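Local coordinates for protein glyoxalase-related enzyme, AraC type (Clostridium phytofermentans, PDB 3BT3) that is of unknown function but has a glyoxalase-like VOC-superfamily fold and probably forms part of an AraC-type transcription regulator, at residues Val36-Glu41 with Thr132-Cys137. Numbering follows the deposited sequence.
Sequences VKWFEE and TTTDGC
W38 holds its CG anti to the backbone N (chi1 -177°), which carries the indole off helix 32-41 and lays one face against T133 and T134; T133 chi1 (69°) tucks OG1 between N and the carbonyl carbon and sends CG2 anti to that carbon, to meet the same ring. T133 CA sits over the six-membered ring, 3.8 Å from its centroid and 21° off the normal, a CH-pi contact, while T133 CG2 touches W38 CZ3 at 3.6 Å. Tryptophan suits because its wide flat ring covers T133 CA and T134 N at once. Nearer the helix, T134 CB meets W38 CD1 at 3.6 Å and its methyl lies by W38 CB. Threonine suits both places, packing carbon on W38 while its hydroxyl bonds to the turn or a neighbour. T133 OG1 accepts from D135 N (3.1 Å) in an ST turn. G136, at positive phi, has no CB to jam against D135 O, and completes a type I turn with a G1 bulge between strands 126-132 and 138-144. W113 meets the W38 ring edge-to-face. Helix and hairpin thus join through the fit of indole face to turn, whose polar atoms are held by its own backbone and by Y27 (to T133 OG1) and K34 (to T134 OG1).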
ATOM      1  N   VAL A  36      -4.677  -6.465  14.817  1.00 25.35           N
ATOM      2  CA  VAL A  36      -5.355  -7.547  14.118  1.00 25.79           C
ATOM      3  C   VAL A  36      -6.774  -7.766  14.656  1.00 26.95           C
ATOM      4  O   VAL A  36      -7.691  -8.063  13.889  1.00 26.80           O
ATOM      5  CB  VAL A  36      -4.545  -8.858  14.247  1.00 25.00           C
ATOM      6  CG1 VAL A  36      -5.403 -10.051  13.898  1.00 24.91           C
ATOM      7  CG2 VAL A  36      -3.341  -8.805  13.338  1.00 20.93           C
ATOM      8  N   LYS A  37      -6.952  -7.627  15.968  1.00 27.63           N
ATOM      9  CA  LYS A  37      -8.266  -7.824  16.572  1.00 28.37           C
ATOM     10  C   LYS A  37      -9.198  -6.718  16.110  1.00 27.50           C
ATOM     11  O   LYS A  37     -10.393  -6.937  15.906  1.00 27.58           O
ATOM     12  CB  LYS A  37      -8.166  -7.824  18.099  1.00 29.83           C
ATOM     13  CG  LYS A  37      -7.792  -9.175  18.675  1.00 37.54           C
ATOM     14  CD  LYS A  37      -7.483  -9.095  20.168  1.00 41.64           C
ATOM     15  CE  LYS A  37      -7.353 -10.488  20.805  1.00 44.08           C
ATOM     16  NZ  LYS A  37      -6.285 -11.337  20.181  1.00 47.19           N
ATOM     17  N   TRP A  38      -8.635  -5.533  15.919  1.00 26.51           N
ATOM     18  CA  TRP A  38      -9.421  -4.401  15.476  1.00 26.49           C
ATOM     19  C   TRP A  38      -9.899  -4.650  14.042  1.00 27.64           C
ATOM     20  O   TRP A  38     -11.093  -4.514  13.744  1.00 26.31           O
ATOM     21  CB  TRP A  38      -8.587  -3.124  15.548  1.00 25.98           C
ATOM     22  CG  TRP A  38      -9.359  -1.916  15.173  1.00 26.64           C
ATOM     23  CD1 TRP A  38     -10.182  -1.182  15.980  1.00 26.48           C
ATOM     24  CD2 TRP A  38      -9.437  -1.328  13.876  1.00 25.62           C
ATOM     25  NE1 TRP A  38     -10.773  -0.172  15.264  1.00 28.57           N
ATOM     26  CE2 TRP A  38     -10.335  -0.239  13.966  1.00 28.88           C
ATOM     27  CE3 TRP A  38      -8.838  -1.613  12.644  1.00 27.17           C
ATOM     28  CZ2 TRP A  38     -10.655   0.563  12.861  1.00 26.05           C
ATOM     29  CZ3 TRP A  38      -9.154  -0.813  11.545  1.00 27.45           C
ATOM     30  CH2 TRP A  38     -10.055   0.262  11.665  1.00 25.20           C
ATOM     31  N   PHE A  39      -8.974  -5.030  13.164  1.00 24.81           N
ATOM     32  CA  PHE A  39      -9.337  -5.294  11.785  1.00 25.58           C
ATOM     33  C   PHE A  39     -10.403  -6.375  11.715  1.00 28.49           C
ATOM     34  O   PHE A  39     -11.234  -6.380  10.807  1.00 29.43           O
ATOM     35  CB  PHE A  39      -8.118  -5.733  10.969  1.00 22.65           C
ATOM     36  CG  PHE A  39      -7.389  -4.602  10.311  1.00 18.38           C
ATOM     37  CD1 PHE A  39      -6.355  -3.944  10.965  1.00 14.90           C
ATOM     38  CD2 PHE A  39      -7.743  -4.191   9.032  1.00 15.51           C
ATOM     39  CE1 PHE A  39      -5.691  -2.897  10.358  1.00 14.53           C
ATOM     40  CE2 PHE A  39      -7.083  -3.141   8.413  1.00 14.08           C
ATOM     41  CZ  PHE A  39      -6.059  -2.495   9.071  1.00 15.21           C
ATOM     42  N   GLU A  40     -10.373  -7.298  12.672  1.00 31.89           N
ATOM     43  CA  GLU A  40     -11.344  -8.390  12.706  1.00 33.74           C
ATOM     44  C   GLU A  40     -12.696  -7.951  13.274  1.00 34.01           C
ATOM     45  O   GLU A  40     -13.743  -8.160  12.653  1.00 35.23           O
ATOM     46  CB  GLU A  40     -10.803  -9.574  13.534  1.00 33.82           C
ATOM     47  CG  GLU A  40      -9.764 -10.447  12.819  1.00 36.63           C
ATOM     48  CD  GLU A  40      -9.114 -11.505  13.732  1.00 40.77           C
ATOM     49  OE1 GLU A  40      -8.378 -12.386  13.215  1.00 40.60           O
ATOM     50  OE2 GLU A  40      -9.324 -11.458  14.964  1.00 40.13           O
ATOM     51  N   GLU A  41     -12.670  -7.328  14.444  1.00 34.09           N
ATOM     52  CA  GLU A  41     -13.899  -6.910  15.103  1.00 36.28           C
ATOM     53  C   GLU A  41     -14.643  -5.738  14.495  1.00 35.49           C
ATOM     54  O   GLU A  41     -15.867  -5.702  14.537  1.00 34.99           O
ATOM     55  CB  GLU A  41     -13.621  -6.603  16.573  1.00 37.99           C
ATOM     56  CG  GLU A  41     -13.153  -7.798  17.376  1.00 45.06           C
ATOM     57  CD  GLU A  41     -12.740  -7.416  18.785  1.00 49.40           C
ATOM     58  OE1 GLU A  41     -13.538  -6.730  19.463  1.00 50.25           O
ATOM     59  OE2 GLU A  41     -11.624  -7.798  19.210  1.00 52.48           O
ATOM     60  N   THR A 132     -10.610   5.908  11.465  1.00 28.42           N
ATOM     61  CA  THR A 132      -9.395   6.026  12.247  1.00 27.57           C
ATOM     62  C   THR A 132      -9.226   4.657  12.895  1.00 28.63           C
ATOM     63  O   THR A 132     -10.164   4.154  13.510  1.00 28.63           O
ATOM     64  CB  THR A 132      -9.541   7.083  13.342  1.00 28.33           C
ATOM     65  OG1 THR A 132      -9.840   8.351  12.745  1.00 28.00           O
ATOM     66  CG2 THR A 132      -8.251   7.187  14.145  1.00 25.82           C
ATOM     67  N   THR A 133      -8.050   4.048  12.752  1.00 27.64           N
ATOM     68  CA  THR A 133      -7.825   2.724  13.329  1.00 27.86           C
ATOM     69  C   THR A 133      -7.482   2.814  14.799  1.00 27.70           C
ATOM     70  O   THR A 133      -7.310   3.907  15.337  1.00 26.57           O
ATOM     71  CB  THR A 133      -6.670   1.970  12.633  1.00 28.05           C
ATOM     72  OG1 THR A 133      -5.414   2.604  12.937  1.00 27.59           O
ATOM     73  CG2 THR A 133      -6.884   1.956  11.146  1.00 27.43           C
ATOM     74  N   THR A 134      -7.370   1.652  15.438  1.00 29.53           N
ATOM     75  CA  THR A 134      -7.037   1.579  16.860  1.00 31.75           C
ATOM     76  C   THR A 134      -5.630   2.110  17.081  1.00 32.39           C
ATOM     77  O   THR A 134      -5.250   2.417  18.202  1.00 33.81           O
ATOM     78  CB  THR A 134      -7.092   0.116  17.398  1.00 31.94           C
ATOM     79  OG1 THR A 134      -6.923   0.118  18.820  1.00 33.94           O
ATOM     80  CG2 THR A 134      -5.978  -0.726  16.793  1.00 32.50           C
ATOM     81  N   ASP A 135      -4.860   2.214  16.002  1.00 32.64           N
ATOM     82  CA  ASP A 135      -3.489   2.694  16.093  1.00 32.66           C
ATOM     83  C   ASP A 135      -3.361   4.172  15.761  1.00 32.27           C
ATOM     84  O   ASP A 135      -2.287   4.744  15.894  1.00 31.02           O
ATOM     85  CB  ASP A 135      -2.599   1.878  15.156  1.00 33.63           C
ATOM     86  CG  ASP A 135      -2.573   0.408  15.522  1.00 36.98           C
ATOM     87  OD1 ASP A 135      -2.949  -0.440  14.685  1.00 35.49           O
ATOM     88  OD2 ASP A 135      -2.180   0.105  16.665  1.00 39.04           O
ATOM     89  N   GLY A 136      -4.454   4.781  15.310  1.00 32.64           N
ATOM     90  CA  GLY A 136      -4.416   6.191  14.971  1.00 32.30           C
ATOM     91  C   GLY A 136      -4.329   6.548  13.492  1.00 32.06           C
ATOM     92  O   GLY A 136      -4.591   7.694  13.141  1.00 32.52           O
ATOM     93  N   CYS A 137      -3.971   5.601  12.627  1.00 30.18           N
ATOM     94  CA  CYS A 137      -3.872   5.893  11.196  1.00 30.92           C
ATOM     95  C   CYS A 137      -5.246   6.099  10.610  1.00 29.47           C
ATOM     96  O   CYS A 137      -6.257   5.667  11.178  1.00 28.69           O
ATOM     97  CB  CYS A 137      -3.243   4.749  10.398  1.00 33.29           C
ATOM     98  SG  CYS A 137      -2.153   3.677  11.273  1.00 44.80           S
TER